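Local coordinates for imelysin-like protein (Psychrobacter arcticus, PDB 3PF0), which is of unknown function but belongs to the imelysin-like M75 family and is possibly a metalloendopeptidase, at residues A[69-74]-A[199-204]; A[105-110]-A[268-273]; A[126-131]-A[161-166]; A[133-138]-A[255-260]; A[169-174]-A[187-192]. All coordinates share one frame; numbering follows the deposited sequence. Where two conformers were deposited one is given.

Contact 1 (A[69-74]-A[199-204])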
# COMPACT_ATOMS: atom_id res chain seq x y z
N ASP A 69 -7.20 1.53 9.70
CA ASP A 69 -5.96 1.07 10.30
C ASP A 69 -4.80 2.00 9.97
O ASP A 69 -4.07 2.37 10.88
CB ASP A 69 -5.62 -0.37 9.91
CG ASP A 69 -4.45 -0.91 10.70
OD1 ASP A 69 -4.45 -0.75 11.95
OD2 ASP A 69 -3.52 -1.48 10.09
N ALA A 70 -4.66 2.43 8.69
CA ALA A 70 -3.61 3.37 8.31
C ALA A 70 -3.76 4.70 9.10
O ALA A 70 -2.76 5.26 9.56
CB ALA A 70 -3.63 3.62 6.81
N ALA A 71 -5.01 5.18 9.28
CA ALA A 71 -5.31 6.41 10.04
C ALA A 71 -4.94 6.25 11.53
O ALA A 71 -4.33 7.14 12.12
CB ALA A 71 -6.78 6.79 9.90
N LYS A 72 -5.27 5.08 12.11
CA LYS A 72 -4.98 4.70 13.50
C LYS A 72 -3.45 4.69 13.75
O LYS A 72 -2.98 5.28 14.73
CB LYS A 72 -5.60 3.31 13.76
CG LYS A 72 -5.34 2.66 15.12
CD LYS A 72 -5.94 1.25 15.11
CE LYS A 72 -5.57 0.40 16.29
NZ LYS A 72 -6.38 -0.85 16.34
N GLN A 73 -2.68 4.08 12.84
CA GLN A 73 -1.23 3.98 12.92
C GLN A 73 -0.55 5.35 12.78
O GLN A 73 0.49 5.57 13.42
CB GLN A 73 -0.68 2.99 11.88
CG GLN A 73 -1.14 1.53 12.07
CD GLN A 73 -1.25 1.04 13.50
OE1 GLN A 73 -0.44 1.36 14.39
NE2 GLN A 73 -2.25 0.23 13.75
N SER A 74 -1.13 6.25 11.95
CA SER A 74 -0.62 7.61 11.75
C SER A 74 -0.86 8.42 13.03
O SER A 74 -0.00 9.19 13.44
CB SER A 74 -1.30 8.27 10.55
OG SER A 74 -0.60 9.45 10.16
N ARG A 199 -5.48 13.37 6.23
CA ARG A 199 -5.75 12.88 4.87
C ARG A 199 -6.35 11.47 4.90
O ARG A 199 -7.30 11.21 4.16
CB ARG A 199 -4.48 12.91 4.01
CG ARG A 199 -4.07 14.32 3.61
CD ARG A 199 -2.77 14.32 2.83
NE ARG A 199 -2.34 15.69 2.53
CZ ARG A 199 -2.75 16.40 1.49
NH1 ARG A 199 -3.60 15.88 0.61
NH2 ARG A 199 -2.32 17.64 1.30
N LEU A 200 -5.81 10.58 5.74
CA LEU A 200 -6.26 9.20 5.88
C LEU A 200 -7.67 9.10 6.47
O LEU A 200 -8.45 8.26 6.03
CB LEU A 200 -5.27 8.38 6.72
CG LEU A 200 -3.88 8.17 6.10
CD1 LEU A 200 -2.89 7.62 7.12
CD2 LEU A 200 -3.94 7.28 4.91
N LYS A 201 -7.99 9.95 7.46
CA LYS A 201 -9.32 9.96 8.08
C LYS A 201 -10.35 10.48 7.10
O LYS A 201 -11.47 9.99 7.07
CB LYS A 201 -9.34 10.77 9.38
CG LYS A 201 -9.09 9.90 10.60
CD LYS A 201 -8.74 10.72 11.83
CE LYS A 201 -7.25 10.74 12.08
NZ LYS A 201 -6.79 12.06 12.60
N ASP A 202 -9.95 11.44 6.25
CA ASP A 202 -10.84 12.01 5.24
C ASP A 202 -11.20 10.95 4.20
O ASP A 202 -12.34 10.92 3.76
CB ASP A 202 -10.21 13.25 4.59
CG ASP A 202 -10.24 14.51 5.45
OD1 ASP A 202 -10.47 14.39 6.69
OD2 ASP A 202 -10.03 15.61 4.89
N ILE A 203 -10.23 10.07 3.82
CA ILE A 203 -10.43 8.98 2.86
C ILE A 203 -11.35 7.93 3.49
O ILE A 203 -12.30 7.50 2.82
CB ILE A 203 -9.09 8.39 2.36
CG1 ILE A 203 -8.33 9.44 1.51
CG2 ILE A 203 -9.30 7.09 1.55
CD1 ILE A 203 -6.89 9.25 1.49
N GLU A 204 -11.09 7.54 4.76
CA GLU A 204 -11.91 6.61 5.53
C GLU A 204 -13.38 7.10 5.61
O GLU A 204 -14.30 6.31 5.36
CB GLU A 204 -11.34 6.41 6.94
CG GLU A 204 -12.12 5.42 7.79
CD GLU A 204 -11.95 5.50 9.29
OE1 GLU A 204 -11.02 6.20 9.77
OE2 GLU A 204 -12.74 4.84 10.00

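Contact 2 (A[105-110]-A[268-273])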
# COMPACT_ATOMS: atom_id res chain seq x y z
N LEU A 105 2.95 1.84 10.34
CA LEU A 105 2.18 2.74 9.49
C LEU A 105 2.45 2.50 8.00
O LEU A 105 1.50 2.51 7.21
CB LEU A 105 2.46 4.22 9.87
CG LEU A 105 2.04 5.30 8.85
CD1 LEU A 105 0.52 5.35 8.64
CD2 LEU A 105 2.58 6.64 9.24
N ALA A 106 3.72 2.32 7.60
CA ALA A 106 4.08 2.08 6.19
C ALA A 106 3.48 0.77 5.70
O ALA A 106 2.99 0.71 4.58
CB ALA A 106 5.59 2.09 6.01
N GLN A 107 3.45 -0.26 6.59
CA GLN A 107 2.86 -1.58 6.30
C GLN A 107 1.32 -1.47 6.13
O GLN A 107 0.78 -2.09 5.22
CB GLN A 107 3.21 -2.58 7.41
CG GLN A 107 4.66 -3.08 7.34
CD GLN A 107 4.98 -4.01 8.47
OE1 GLN A 107 5.12 -3.61 9.63
NE2 GLN A 107 5.15 -5.28 8.16
N ALA A 108 0.64 -0.67 6.99
CA ALA A 108 -0.81 -0.44 6.95
C ALA A 108 -1.21 0.28 5.66
O ALA A 108 -2.21 -0.08 5.05
CB ALA A 108 -1.27 0.36 8.17
N TRP A 109 -0.44 1.28 5.24
CA TRP A 109 -0.75 1.97 3.99
C TRP A 109 -0.46 1.09 2.78
O TRP A 109 -1.21 1.17 1.80
CB TRP A 109 -0.01 3.30 3.87
CG TRP A 109 -0.29 3.99 2.56
CD1 TRP A 109 0.54 4.08 1.50
CD2 TRP A 109 -1.56 4.51 2.13
NE1 TRP A 109 -0.10 4.68 0.44
CE2 TRP A 109 -1.40 4.93 0.79
CE3 TRP A 109 -2.82 4.66 2.75
CZ2 TRP A 109 -2.45 5.52 0.06
CZ3 TRP A 109 -3.85 5.23 2.02
CH2 TRP A 109 -3.66 5.66 0.70
N ALA A 110 0.58 0.23 2.84
CA ALA A 110 0.91 -0.71 1.76
C ALA A 110 -0.28 -1.63 1.50
O ALA A 110 -0.61 -1.90 0.35
CB ALA A 110 2.16 -1.52 2.10
N SER A 268 12.30 -3.12 3.01
CA SER A 268 11.53 -3.46 1.81
C SER A 268 10.78 -4.79 1.94
O SER A 268 9.67 -4.88 1.43
CB SER A 268 12.39 -3.48 0.55
OG SER A 268 13.68 -4.03 0.76
N ARG A 269 11.38 -5.80 2.61
CA ARG A 269 10.74 -7.11 2.82
C ARG A 269 9.39 -6.96 3.55
O ARG A 269 8.42 -7.59 3.15
CB ARG A 269 11.67 -8.07 3.57
CG ARG A 269 11.17 -9.53 3.58
CD ARG A 269 11.99 -10.44 4.47
NE ARG A 269 11.80 -10.15 5.89
CZ ARG A 269 12.65 -10.52 6.85
NH1 ARG A 269 13.75 -11.21 6.55
NH2 ARG A 269 12.40 -10.21 8.12
N ALA A 270 9.33 -6.09 4.58
CA ALA A 270 8.12 -5.82 5.35
C ALA A 270 7.02 -5.17 4.49
O ALA A 270 5.84 -5.48 4.70
CB ALA A 270 8.44 -4.92 6.54
N ILE A 271 7.39 -4.31 3.52
CA ILE A 271 6.42 -3.64 2.63
C ILE A 271 5.85 -4.66 1.63
O ILE A 271 4.63 -4.73 1.48
CB ILE A 271 7.03 -2.39 1.93
CG1 ILE A 271 7.66 -1.40 2.95
CG2 ILE A 271 5.98 -1.68 1.05
CD1 ILE A 271 6.71 -0.93 4.15
N ILE A 272 6.71 -5.49 0.99
CA ILE A 272 6.28 -6.50 0.01
C ILE A 272 5.38 -7.56 0.70
O ILE A 272 4.37 -7.95 0.14
CB ILE A 272 7.49 -7.13 -0.74
CG1 ILE A 272 8.33 -6.04 -1.48
CG2 ILE A 272 7.07 -8.25 -1.70
CD1 ILE A 272 7.58 -5.07 -2.47
N ASN A 273 5.75 -7.97 1.93
CA ASN A 273 5.01 -8.93 2.75
C ASN A 273 3.60 -8.42 3.09
O ASN A 273 2.63 -9.17 2.95
CB ASN A 273 5.80 -9.22 4.03
CG ASN A 273 5.32 -10.39 4.83
OD1 ASN A 273 5.31 -11.54 4.37
ND2 ASN A 273 4.97 -10.13 6.08
O HOH W 1 4.80 -7.37 6.68

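Contact 3 (A[126-131]-A[161-166])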
# COMPACT_ATOMS: atom_id res chain seq x y z
N ASN A 126 -3.09 10.52 -2.47
CA ASN A 126 -2.21 9.33 -2.36
C ASN A 126 -0.72 9.69 -2.54
O ASN A 126 0.13 9.05 -1.90
CB ASN A 126 -2.61 8.25 -3.38
CG ASN A 126 -2.62 8.71 -4.82
OD1 ASN A 126 -2.83 9.88 -5.15
ND2 ASN A 126 -2.40 7.79 -5.73
N LEU A 127 -0.39 10.70 -3.38
CA LEU A 127 0.99 11.12 -3.56
C LEU A 127 1.45 11.98 -2.37
O LEU A 127 2.63 11.95 -2.02
CB LEU A 127 1.21 11.83 -4.90
CG LEU A 127 1.14 10.91 -6.15
CD1 LEU A 127 1.23 11.72 -7.43
CD2 LEU A 127 2.21 9.78 -6.11
N TYR A 128 0.50 12.65 -1.68
CA TYR A 128 0.78 13.40 -0.45
C TYR A 128 0.93 12.41 0.70
O TYR A 128 1.57 12.73 1.69
CB TYR A 128 -0.33 14.43 -0.13
CG TYR A 128 -0.26 15.68 -0.98
CD1 TYR A 128 0.47 16.79 -0.57
CD2 TYR A 128 -0.94 15.77 -2.19
CE1 TYR A 128 0.56 17.94 -1.35
CE2 TYR A 128 -0.88 16.92 -2.98
CZ TYR A 128 -0.13 18.00 -2.56
OH TYR A 128 -0.05 19.13 -3.33
N ILE A 129 0.35 11.20 0.55
CA ILE A 129 0.41 10.12 1.54
C ILE A 129 1.68 9.26 1.31
O ILE A 129 2.38 8.93 2.28
CB ILE A 129 -0.90 9.26 1.51
CG1 ILE A 129 -2.09 10.08 2.04
CG2 ILE A 129 -0.74 7.96 2.31
CD1 ILE A 129 -3.45 9.55 1.64
N ASN A 130 1.93 8.86 0.06
CA ASN A 130 3.10 8.04 -0.28
C ASN A 130 3.59 8.39 -1.69
O ASN A 130 3.12 7.83 -2.68
CB ASN A 130 2.78 6.53 -0.17
CG ASN A 130 4.01 5.65 -0.28
OD1 ASN A 130 5.10 6.00 0.15
ND2 ASN A 130 3.85 4.47 -0.86
N TYR A 131 4.55 9.34 -1.76
CA TYR A 131 5.10 9.76 -3.04
C TYR A 131 6.07 8.69 -3.52
O TYR A 131 7.23 8.65 -3.12
CB TYR A 131 5.77 11.16 -2.97
CG TYR A 131 5.90 11.78 -4.34
CD1 TYR A 131 6.95 11.43 -5.19
CD2 TYR A 131 4.91 12.63 -4.83
CE1 TYR A 131 7.02 11.93 -6.49
CE2 TYR A 131 4.99 13.15 -6.12
CZ TYR A 131 6.04 12.80 -6.95
OH TYR A 131 6.11 13.33 -8.22
N GLU A 161 2.69 22.83 0.71
CA GLU A 161 4.02 22.34 0.33
C GLU A 161 3.83 21.14 -0.61
O GLU A 161 2.77 20.51 -0.60
CB GLU A 161 4.89 21.98 1.55
CG GLU A 161 5.17 23.14 2.50
CD GLU A 161 5.92 24.33 1.94
OE1 GLU A 161 6.81 24.13 1.07
OE2 GLU A 161 5.65 25.46 2.38
N SER A 162 4.86 20.82 -1.42
CA SER A 162 4.77 19.71 -2.35
C SER A 162 4.62 18.35 -1.64
O SER A 162 5.01 18.20 -0.48
CB SER A 162 5.98 19.68 -3.28
OG SER A 162 7.21 19.50 -2.60
N ALA A 163 3.98 17.40 -2.32
CA ALA A 163 3.71 16.04 -1.85
C ALA A 163 5.01 15.26 -1.56
O ALA A 163 5.05 14.40 -0.68
CB ALA A 163 2.89 15.31 -2.90
N VAL A 164 6.08 15.63 -2.26
CA VAL A 164 7.42 15.07 -2.24
C VAL A 164 8.13 15.29 -0.85
O VAL A 164 9.02 14.51 -0.50
CB VAL A 164 8.17 15.73 -3.44
CG1 VAL A 164 9.53 16.32 -3.10
CG2 VAL A 164 8.24 14.78 -4.63
N VAL A 165 7.72 16.31 -0.07
CA VAL A 165 8.37 16.63 1.20
C VAL A 165 7.53 16.20 2.42
O VAL A 165 7.78 16.66 3.53
CB VAL A 165 8.76 18.14 1.27
CG1 VAL A 165 9.73 18.50 0.16
CG2 VAL A 165 7.54 19.06 1.23
N GLN A 166 6.57 15.29 2.21
CA GLN A 166 5.70 14.83 3.29
C GLN A 166 5.24 13.37 3.08
O GLN A 166 5.76 12.67 2.20
CB GLN A 166 4.49 15.78 3.43
CG GLN A 166 3.67 15.92 2.15
CD GLN A 166 2.69 17.05 2.23
OE1 GLN A 166 1.71 17.01 2.98
NE2 GLN A 166 2.89 18.06 1.40
O HOH W 2 4.42 11.31 0.20
O HOH W 3 0.67 14.56 3.75
O HOH W 4 1.06 21.46 -2.49

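Contact 4 (A[133-138]-A[255-260])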
# COMPACT_ATOMS: atom_id res chain seq x y z
N PRO A 133 6.56 5.77 -7.19
CA PRO A 133 8.04 5.79 -7.22
C PRO A 133 8.63 7.21 -7.09
O PRO A 133 7.92 8.20 -7.26
CB PRO A 133 8.38 5.20 -8.61
CG PRO A 133 7.13 4.48 -9.05
CD PRO A 133 6.01 5.29 -8.47
N ASP A 134 9.91 7.30 -6.77
CA ASP A 134 10.64 8.56 -6.69
C ASP A 134 11.97 8.34 -7.40
O ASP A 134 13.04 8.36 -6.78
CB ASP A 134 10.81 9.04 -5.23
CG ASP A 134 11.58 10.34 -5.06
OD1 ASP A 134 11.62 11.14 -6.02
OD2 ASP A 134 12.13 10.56 -3.96
N GLU A 135 11.89 8.11 -8.72
CA GLU A 135 13.02 7.83 -9.61
C GLU A 135 14.13 8.90 -9.58
O GLU A 135 15.29 8.56 -9.83
CB GLU A 135 12.53 7.67 -11.06
CG GLU A 135 11.89 6.32 -11.33
CD GLU A 135 11.06 6.22 -12.60
OE1 GLU A 135 11.51 6.73 -13.65
OE2 GLU A 135 9.98 5.59 -12.54
N ARG A 136 13.77 10.16 -9.28
CA ARG A 136 14.73 11.27 -9.27
C ARG A 136 15.20 11.64 -7.85
O ARG A 136 15.99 12.57 -7.72
CB ARG A 136 14.16 12.51 -9.99
CG ARG A 136 13.98 12.27 -11.48
CD ARG A 136 13.61 13.52 -12.24
NE ARG A 136 13.42 13.22 -13.66
CZ ARG A 136 13.58 14.09 -14.65
NH1 ARG A 136 13.92 15.35 -14.39
NH2 ARG A 136 13.39 13.72 -15.90
N GLY A 137 14.75 10.90 -6.84
CA GLY A 137 15.13 11.12 -5.45
C GLY A 137 14.81 12.51 -4.93
O GLY A 137 15.65 13.14 -4.28
N LEU A 138 13.60 12.99 -5.23
CA LEU A 138 13.12 14.31 -4.85
C LEU A 138 12.81 14.43 -3.34
O LEU A 138 12.86 15.53 -2.80
CB LEU A 138 11.86 14.66 -5.66
CG LEU A 138 11.99 14.73 -7.19
CD1 LEU A 138 10.64 15.02 -7.83
CD2 LEU A 138 13.01 15.79 -7.62
N LYS A 255 19.23 -1.52 -16.69
CA LYS A 255 19.84 -0.64 -15.68
C LYS A 255 18.80 -0.30 -14.62
O LYS A 255 17.66 0.01 -14.97
CB LYS A 255 20.40 0.64 -16.31
CG LYS A 255 21.41 1.35 -15.41
CD LYS A 255 21.03 2.79 -15.18
CE LYS A 255 22.13 3.74 -15.59
NZ LYS A 255 21.68 5.15 -15.57
N ALA A 256 19.22 -0.33 -13.33
CA ALA A 256 18.36 -0.02 -12.18
C ALA A 256 17.82 1.40 -12.26
O ALA A 256 18.55 2.34 -12.60
CB ALA A 256 19.12 -0.23 -10.88
N LYS A 257 16.52 1.53 -11.99
CA LYS A 257 15.73 2.76 -12.02
C LYS A 257 14.82 2.77 -10.80
O LYS A 257 14.10 1.81 -10.55
CB LYS A 257 14.92 2.81 -13.34
CG LYS A 257 14.05 4.06 -13.51
CD LYS A 257 13.30 4.07 -14.84
CE LYS A 257 11.93 3.44 -14.75
NZ LYS A 257 11.11 3.71 -15.96
N GLY A 258 14.85 3.86 -10.05
CA GLY A 258 14.03 3.99 -8.86
C GLY A 258 14.59 3.26 -7.66
O GLY A 258 15.74 2.81 -7.67
N HIS A 259 13.78 3.16 -6.60
CA HIS A 259 14.22 2.55 -5.34
C HIS A 259 13.17 1.59 -4.82
O HIS A 259 12.00 1.68 -5.19
CB HIS A 259 14.51 3.65 -4.29
CG HIS A 259 15.26 4.82 -4.83
ND1 HIS A 259 16.65 4.85 -4.84
CD2 HIS A 259 14.79 5.94 -5.44
CE1 HIS A 259 16.98 5.99 -5.43
NE2 HIS A 259 15.90 6.68 -5.81
N LEU A 260 13.60 0.66 -3.97
CA LEU A 260 12.70 -0.27 -3.31
C LEU A 260 11.82 0.50 -2.34
O LEU A 260 12.29 1.51 -1.81
CB LEU A 260 13.51 -1.31 -2.52
CG LEU A 260 14.06 -2.51 -3.25
CD1 LEU A 260 15.28 -2.99 -2.56
CD2 LEU A 260 13.06 -3.64 -3.27
O HOH W 5 11.35 4.94 -6.13
O HOH W 6 16.35 6.19 -10.62

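Contact 5 (A[169-174]-A[187-192])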
# COMPACT_ATOMS: atom_id res chain seq x y z
N PRO A 169 7.11 8.64 2.83
CA PRO A 169 8.55 8.77 2.52
C PRO A 169 9.21 10.00 3.16
O PRO A 169 10.42 9.97 3.42
CB PRO A 169 8.58 8.87 1.00
CG PRO A 169 7.24 9.39 0.62
CD PRO A 169 6.29 8.80 1.61
N GLY A 170 8.43 11.07 3.41
CA GLY A 170 8.90 12.28 4.07
C GLY A 170 9.27 11.97 5.52
O GLY A 170 10.36 12.34 5.98
N LEU A 171 8.38 11.26 6.23
CA LEU A 171 8.60 10.84 7.62
C LEU A 171 9.78 9.87 7.72
O LEU A 171 10.61 9.99 8.63
CB LEU A 171 7.31 10.21 8.18
CG LEU A 171 6.22 11.21 8.58
CD1 LEU A 171 4.84 10.56 8.56
CD2 LEU A 171 6.53 11.86 9.92
N GLU A 172 9.91 8.96 6.75
CA GLU A 172 10.99 8.00 6.71
C GLU A 172 12.34 8.70 6.68
O GLU A 172 13.24 8.36 7.45
CB GLU A 172 10.85 7.11 5.47
CG GLU A 172 11.93 6.03 5.39
CD GLU A 172 11.97 5.24 4.10
OE1 GLU A 172 11.26 5.61 3.14
OE2 GLU A 172 12.72 4.24 4.06
N GLU A 173 12.44 9.70 5.80
CA GLU A 173 13.63 10.51 5.59
C GLU A 173 13.97 11.29 6.86
O GLU A 173 15.13 11.28 7.25
CB GLU A 173 13.43 11.45 4.39
CG GLU A 173 14.67 12.22 3.97
CD GLU A 173 15.92 11.39 3.77
OE1 GLU A 173 15.98 10.62 2.78
OE2 GLU A 173 16.85 11.48 4.61
N ALA A 174 12.98 11.94 7.50
CA ALA A 174 13.22 12.72 8.71
C ALA A 174 13.63 11.83 9.90
O ALA A 174 14.51 12.23 10.67
CB ALA A 174 11.99 13.53 9.07
N ALA A 187 9.45 18.97 15.11
CA ALA A 187 8.29 19.74 14.64
C ALA A 187 7.82 19.19 13.30
O ALA A 187 6.61 19.16 13.06
CB ALA A 187 8.64 21.22 14.52
N TYR A 188 8.76 18.74 12.44
CA TYR A 188 8.43 18.18 11.14
C TYR A 188 7.71 16.83 11.28
O TYR A 188 6.75 16.59 10.56
CB TYR A 188 9.69 18.01 10.23
CG TYR A 188 9.38 17.25 8.96
CD1 TYR A 188 8.90 17.91 7.83
CD2 TYR A 188 9.44 15.85 8.92
CE1 TYR A 188 8.52 17.20 6.69
CE2 TYR A 188 9.06 15.14 7.79
CZ TYR A 188 8.62 15.82 6.67
OH TYR A 188 8.23 15.11 5.55
N VAL A 189 8.22 15.94 12.14
CA VAL A 189 7.69 14.58 12.32
C VAL A 189 6.26 14.67 12.86
O VAL A 189 5.38 13.94 12.39
CB VAL A 189 8.63 13.70 13.21
CG1 VAL A 189 7.96 12.40 13.65
CG2 VAL A 189 9.95 13.42 12.48
N MSE A 190 6.01 15.62 13.78
CA MSE A 190 4.68 15.87 14.33
C MSE A 190 3.75 16.45 13.27
O MSE A 190 2.62 15.98 13.14
CB MSE A 190 4.76 16.82 15.53
CG MSE A 190 5.32 16.16 16.79
SE MSE A 190 5.64 17.50 18.16
CE MSE A 190 3.77 18.01 18.55
N SER A 191 4.25 17.43 12.48
CA SER A 191 3.47 18.07 11.40
C SER A 191 3.12 17.09 10.29
O SER A 191 1.96 17.05 9.87
CB SER A 191 4.24 19.25 10.80
OG SER A 191 4.37 20.28 11.75
N ALA A 192 4.10 16.30 9.82
CA ALA A 192 3.88 15.35 8.73
C ALA A 192 2.96 14.21 9.14
O ALA A 192 2.08 13.88 8.37
CB ALA A 192 5.20 14.82 8.19

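Contact 1 (A[69-74]-A[199-204])
Leu200 and Ala71 carry the apolar part of this helix-helix contact, backed by Ala70 and the methylene of Ser74. Leu200 comes within 3.9 Å CB to CB of Ala71, close to where the two backbones draw nearest. With CG anti to its own carbonyl carbon (chi1 -66°), the Leu200 branch reaches over to the near face of the partner helix: CD1 lies 3.4 Å from Ala70 O and 3.8 Å from Ser74 CB. Both of its methyls also stand 4.1 Å from Ala70 CB. Two alanines in a row suit this place, because nothing longer than a methyl lies between the helix and the leucine fork. Trp109 and Ile129 cover Leu200 from neighbouring helices.

At the margin the contact becomes amphipathic. Lys201 lays its CG 3.9 Å from Ala71 CB, then bends at its last two torsions and carries NZ to a salt bridge with Asp75, so its stem lies along the edge of the apolar patch while its charge is answered beside it.

No hydrogen bond joins the two segments. Ala70 O, though touched by the leucine methyl, accepts the helical bond from Ser74 N at 3.1 Å.

The axes pass 8.5 Å apart at 156°, a close antiparallel helix-helix packing within this all-helical fold, in which alanines let the leucine in and helix 48-84 is joined to helix 183-214.

Contact 2 (A[105-110]-A[268-273])
Ile271 packs against Ala106 and Ala110 where helix 92-112 and helix 268-283 run side by side in the helical fold, pointing the same general way and crossing at 32° with axes 8.8 Å apart. The apolar contacts come from the two branches of this one isoleucine. CD1 reaches Ala106 CB at 3.7 Å, and CG2, placed anti to the backbone N, meets Ala110 CB at 4.0 Å. The two alanines lie one helical turn apart and form a low ridge, so a beta-branched residue can set one methyl against each. Pro261 also touches Ile271, adding loop cover to this buried patch.

The second kind of contact is made by an amide. Gln107 extends straight beyond CG and runs alongside Ala270, its NE2 coming to 3.7 Å from Ala270 CB. Such a chain fits the partly exposed flank, where its methylenes can pack while its amide meets water.

Polar bonding between the two segments goes through one water. That water accepts a weak bond from Gln107 NE2 and donates to Ala270 O. Replacing Gln107 by an alanine would probably leave the water without its link to helix 92-112 and uncover the methyl of Ala270. Asn273, three residues on from Ala270 in helix 268-283, holds the same water: its ND2 donates to the water oxygen over 2.8 Å, while the water's bond to Ala270 O measures 2.9 Å.

Contact 3 (A[126-131]-A[161-166])
Ala163 points its methyl at the ring of Tyr128, CB standing 3.6 Å from the centroid and almost on the ring normal, a CH-pi contact over the face. The arrangement docks the end of the short helix 125-129 onto a 3-10 turn at 163-164 in the loop leading to helix 167-176. A second CH-pi contact repeats the pattern: Val164 CG2 sits 3.5 Å from the centroid of Tyr131. Ala163 CB also comes to 3.5 Å from Leu127 O, so a small residue suits this spot.

At the edge of the Tyr128 ring lies Gln166, its NE2 3.4 Å from CD1, with the amide plane turned 87° from the ring. The amide is fixed by a bond within its own loop: NE2 donates to Ser162 O over 2.8 Å, nearly straight at 171°, meeting that oxygen from above the carbonyl plane. NE2 also bonds Leu158 O.

Further out, Arg199 makes a cation-pi contact on the ring face opposite Ala163, so the tyrosine is sandwiched between a methyl and a guanidinium. A serine in place of Tyr128 would probably deprive Arg199 of its aromatic partner and open a gap over the methyl of Ala163. Water continues the pairing: one molecule donates both to Tyr128 O and to Gln166 OE1. Another joins the phenol to the loop backbone, lying 2.7 Å from Tyr128 OH and giving a proton to Glu161 O, also at 2.7 Å.

Contact 4 (A[133-138]-A[255-260])
Glu135 and Lys257 cross obliquely, the carboxylate resting against the lysine's methylenes more closely than against its ammonium. Glu135 OE1 is 3.4 Å from Lys257 CD but 3.8 Å from NZ, a long salt bridge. The lysine leaves its backbone extended and turns at chi3 (91°), which brings CE and NZ round beside the acid. Long charged chains suit this exposed surface, where their stems can pack against each other. Beneath them Glu135 CG lies 4.0 Å from Gly258 CA. Gly258 has a phi of 80°, a positive value that favours glycine.

Residues 134-137 form a type I beta turn, closed by Gly137 N donating to Asp134 O at 3.1 Å, and it faces the irregular segment 255-260: two loops meet here on the surface of the helical fold. Asp134 bonds backbone amides on its own side. OD1 takes Leu138 N through its syn lone pair at 2.8 Å, and OD2 takes Val139 N, so both oxygens grip the chain where it enters helix 138-149.

His259 presents an edge to the turn, CD2 lying 3.3 Å from Asp134 O with that oxygen in the ring plane. Its own carbonyl is held by the hydroxyl of Tyr132. Water links the backbones twice. One molecule accepts from both Asp134 N and His259 N; the other donates to Glu135 O at 2.7 Å and accepts from Gly258 N at 2.8 Å.

Contact 5 (A[169-174]-A[187-192])
The ring of Tyr188 has Leu171 N near its plane, at the edge, and over one face, displaced toward the rim, the methyl of Ala192, one turn on in the same helix. Ala174 CB approaches obliquely, 3.5 Å from CD2, and the phenol oxygen packs against Gly170, OH lying 3.3 Å from CA. Setting CG anti to the backbone N (chi1 172°) sends the ring across to the neighbouring helix. Glycine suits position 170, since a beta carbon would probably run into the phenol oxygen.

Beside the ring, Leu171 inserts CD2 between Ala192 CB, at 3.7 Å, and Val189 CG1, at 4.0 Å. The other methyl of Val189, CG2, meets Ala174 CB, also at 4.0 Å. Small alanines opposite larger branches let helix 167-176 and helix 183-214 pack as a buried antiparallel hairpin, at 161° with axes 9.8 Å apart. Just before segment 187-192, Cys186 is disulfide-bonded to Cys85, tying this helix to the chain beyond helix 48-84.

No hydrogen bond joins the two segments. The phenol, a polar group in buried surroundings, instead bonds Val165 O, so the pairing depends on apolar fit while the tyrosine's polar end secures the preceding loop.

Contacts 1, 2, 3 and 5 cluster round helices 92-112 and 183-214, with centres 11 to 17 Å apart; contact 4, at the surface, is about 15 Å centre to centre from contact 3. Contacts 1 and 5 share helix 183-214. Trp109 of contact 2 touches Leu200 of contact 1 and Ile129 of contact 3, while Tyr188 of contact 5 reaches Val165 of contact 3. Along the chain, contacts 3 and 5 close in turn within the spans of contacts 1 and 2, which interleave; contact 4 lies within contact 2's span, encloses contact 5 and interleaves with 1 and 3. Contacts 1, 2 and 4 bring together parts more than 100 residues apart; 3 and 5 are more local.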